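Local coordinates for protein copper-containing nitrite reductase (Hyphomicrobium denitrificans 1NES1, PDB 6TFO) that probably reduces nitrite to nitric oxide at copper centres, taking electrons from cytochrome c, as a three-domain enzyme that works as a homotrimer, at residues Phe295-Gly300 with Val352-Gly357. Sequence-based numbering, arbitrary orientation.
Sequences FYVMQG and VRIFFG
Phe-295 to Gln-299 and Arg-353 to Gly-357 are laced together as neighbouring parallel strands by five backbone hydrogen bonds, of which Val-297 N to Phe-355 O (3.0 Å) is almost straight at 175°. On the face bearing Phe-295, Val-297, Ile-354 and Phe-356, packing is closest at the aromatic rings. CG1 of Val-352 meets the edge of the Phe-295 ring in its plane, 3.6 Å from CD2. Phe-356 holds CG opposite its own amide nitrogen (chi1 179°), bringing its ring back toward the partner strand, where CG1 of Val-297 lies 3.8 Å from CD1 at the ring edge. Its CZ reaches the extended Gln-299, 3.8 Å from OE1, and Phe-367 stacks on the ring. Replacing Phe-356 with alanine would probably leave a gap beside Val-297 and Gln-299 and cost Phe-367 its stacking partner. Contact is looser between branched Val-297 and Ile-354, whose CG2 methyls are 4.2 Å apart. No solvent side relieves this: across the other face Tyr-296 and Phe-355 turn to Phe-199, while Met-298 bends its flexible thioether over Gly-357, where a side chain would collide with CE. Gln-299 suits its buried place because Ser-365 and Asp-418 bind its amide. The strands are thus neighbours in one layer of a cupredoxin-type sandwich, reaching the facing sheet through Phe-356 and Gln-299, in an apolar interior where backbone polar groups pair across the strands and the buried amide finds polar partners.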
loop_
_atom_site.group_PDB
_atom_site.type_symbol
_atom_site.label_atom_id
_atom_site.label_comp_id
_atom_site.label_asym_id
_atom_site.label_seq_id
_atom_site.Cartn_x
_atom_site.Cartn_y
_atom_site.Cartn_z
ATOM N N PHE C 295 -19.086 -47.050 -15.514
ATOM C CA PHE C 295 -18.699 -45.635 -15.748
ATOM C C PHE C 295 -17.296 -45.370 -15.194
ATOM O O PHE C 295 -16.902 -45.968 -14.162
ATOM C CB PHE C 295 -19.705 -44.693 -15.097
ATOM C CG PHE C 295 -21.065 -44.689 -15.735
ATOM C CD1 PHE C 295 -21.224 -44.249 -17.036
ATOM C CD2 PHE C 295 -22.188 -45.098 -15.035
ATOM C CE1 PHE C 295 -22.481 -44.218 -17.629
ATOM C CE2 PHE C 295 -23.446 -45.063 -15.626
ATOM C CZ PHE C 295 -23.589 -44.613 -16.919
ATOM N N TYR C 296 -16.602 -44.448 -15.871
ATOM C CA TYR C 296 -15.219 -43.976 -15.606
ATOM C C TYR C 296 -15.263 -42.495 -15.201
ATOM O O TYR C 296 -15.603 -41.647 -16.043
ATOM C CB TYR C 296 -14.416 -44.172 -16.885
ATOM C CG TYR C 296 -12.951 -43.844 -16.822
ATOM C CD1 TYR C 296 -12.260 -43.723 -15.630
ATOM C CD2 TYR C 296 -12.237 -43.743 -17.997
ATOM C CE1 TYR C 296 -10.897 -43.488 -15.616
ATOM C CE2 TYR C 296 -10.878 -43.519 -18.001
ATOM C CZ TYR C 296 -10.203 -43.383 -16.809
ATOM O OH TYR C 296 -8.857 -43.144 -16.848
ATOM N N VAL C 297 -14.985 -42.199 -13.932
ATOM C CA VAL C 297 -14.973 -40.813 -13.387
ATOM C C VAL C 297 -13.693 -40.596 -12.563
ATOM O O VAL C 297 -13.370 -41.441 -11.704
ATOM C CB VAL C 297 -16.243 -40.511 -12.577
ATOM C CG1 VAL C 297 -16.177 -39.126 -11.953
ATOM C CG2 VAL C 297 -17.500 -40.655 -13.425
ATOM N N MET C 298 -12.994 -39.483 -12.821
ATOM C CA MET C 298 -11.809 -39.064 -12.041
ATOM C C MET C 298 -11.922 -37.578 -11.680
ATOM O O MET C 298 -12.391 -36.778 -12.517
ATOM C CB MET C 298 -10.513 -39.339 -12.805
ATOM C CG MET C 298 -10.203 -40.809 -12.923
ATOM S SD MET C 298 -8.452 -41.160 -13.231
ATOM C CE MET C 298 -7.797 -41.239 -11.566
ATOM N N GLN C 299 -11.545 -37.238 -10.441
ATOM C CA GLN C 299 -11.608 -35.861 -9.893
ATOM C C GLN C 299 -10.189 -35.312 -9.852
ATOM O O GLN C 299 -9.263 -36.037 -9.446
ATOM C CB GLN C 299 -12.256 -35.848 -8.504
ATOM C CG GLN C 299 -12.163 -34.524 -7.776
ATOM C CD GLN C 299 -12.894 -34.590 -6.465
ATOM O OE1 GLN C 299 -13.953 -35.215 -6.359
ATOM N NE2 GLN C 299 -12.319 -33.946 -5.457
ATOM N N GLY C 300 -10.040 -34.049 -10.227
ATOM C CA GLY C 300 -8.763 -33.339 -10.062
ATOM C C GLY C 300 -8.975 -31.855 -9.904
ATOM O O GLY C 300 -10.138 -31.385 -10.016
ATOM N N VAL C 352 -25.515 -50.240 -11.549
ATOM C CA VAL C 352 -24.502 -49.320 -12.126
ATOM C C VAL C 352 -23.228 -49.453 -11.290
ATOM O O VAL C 352 -23.337 -49.477 -10.032
ATOM C CB VAL C 352 -25.035 -47.879 -12.117
ATOM C CG1 VAL C 352 -23.942 -46.886 -12.482
ATOM C CG2 VAL C 352 -26.239 -47.743 -13.030
ATOM N N ARG C 353 -22.081 -49.573 -11.952
ATOM C CA ARG C 353 -20.759 -49.489 -11.282
ATOM C C ARG C 353 -20.051 -48.211 -11.755
ATOM O O ARG C 353 -19.937 -48.009 -12.981
ATOM C CB ARG C 353 -19.883 -50.718 -11.549
ATOM C CG ARG C 353 -18.433 -50.489 -11.148
ATOM C CD ARG C 353 -17.634 -51.749 -10.962
ATOM N NE ARG C 353 -17.867 -52.653 -12.062
ATOM C CZ ARG C 353 -18.293 -53.901 -11.948
ATOM N NH1 ARG C 353 -18.472 -54.620 -13.038
ATOM N NH2 ARG C 353 -18.509 -54.444 -10.765
ATOM N N ILE C 354 -19.547 -47.408 -10.815
ATOM C CA ILE C 354 -18.638 -46.259 -11.105
ATOM C C ILE C 354 -17.232 -46.613 -10.609
ATOM O O ILE C 354 -17.063 -46.829 -9.390
ATOM C CB ILE C 354 -19.160 -44.960 -10.468
ATOM C CG1 ILE C 354 -20.608 -44.663 -10.876
ATOM C CG2 ILE C 354 -18.215 -43.815 -10.794
ATOM C CD1 ILE C 354 -21.238 -43.501 -10.160
ATOM N N PHE C 355 -16.273 -46.716 -11.535
ATOM C CA PHE C 355 -14.824 -46.634 -11.239
ATOM C C PHE C 355 -14.475 -45.157 -11.016
ATOM O O PHE C 355 -14.501 -44.372 -11.989
ATOM C CB PHE C 355 -13.990 -47.209 -12.380
ATOM C CG PHE C 355 -14.276 -48.648 -12.688
ATOM C CD1 PHE C 355 -13.780 -49.646 -11.878
ATOM C CD2 PHE C 355 -15.036 -48.994 -13.783
ATOM C CE1 PHE C 355 -14.049 -50.979 -12.159
ATOM C CE2 PHE C 355 -15.297 -50.325 -14.065
ATOM C CZ PHE C 355 -14.804 -51.316 -13.255
ATOM N N PHE C 356 -14.202 -44.791 -9.763
ATOM C CA PHE C 356 -13.952 -43.395 -9.324
ATOM C C PHE C 356 -12.548 -43.295 -8.737
ATOM O O PHE C 356 -12.264 -43.967 -7.736
ATOM C CB PHE C 356 -14.968 -42.923 -8.285
ATOM C CG PHE C 356 -14.707 -41.518 -7.808
ATOM C CD1 PHE C 356 -14.974 -40.435 -8.622
ATOM C CD2 PHE C 356 -14.156 -41.280 -6.559
ATOM C CE1 PHE C 356 -14.716 -39.143 -8.183
ATOM C CE2 PHE C 356 -13.895 -39.991 -6.124
ATOM C CZ PHE C 356 -14.169 -38.923 -6.940
ATOM N N GLY C 357 -11.723 -42.437 -9.332
ATOM C CA GLY C 357 -10.359 -42.173 -8.847
ATOM C C GLY C 357 -10.077 -40.690 -8.728
ATOM O O GLY C 357 -10.690 -39.904 -9.452
#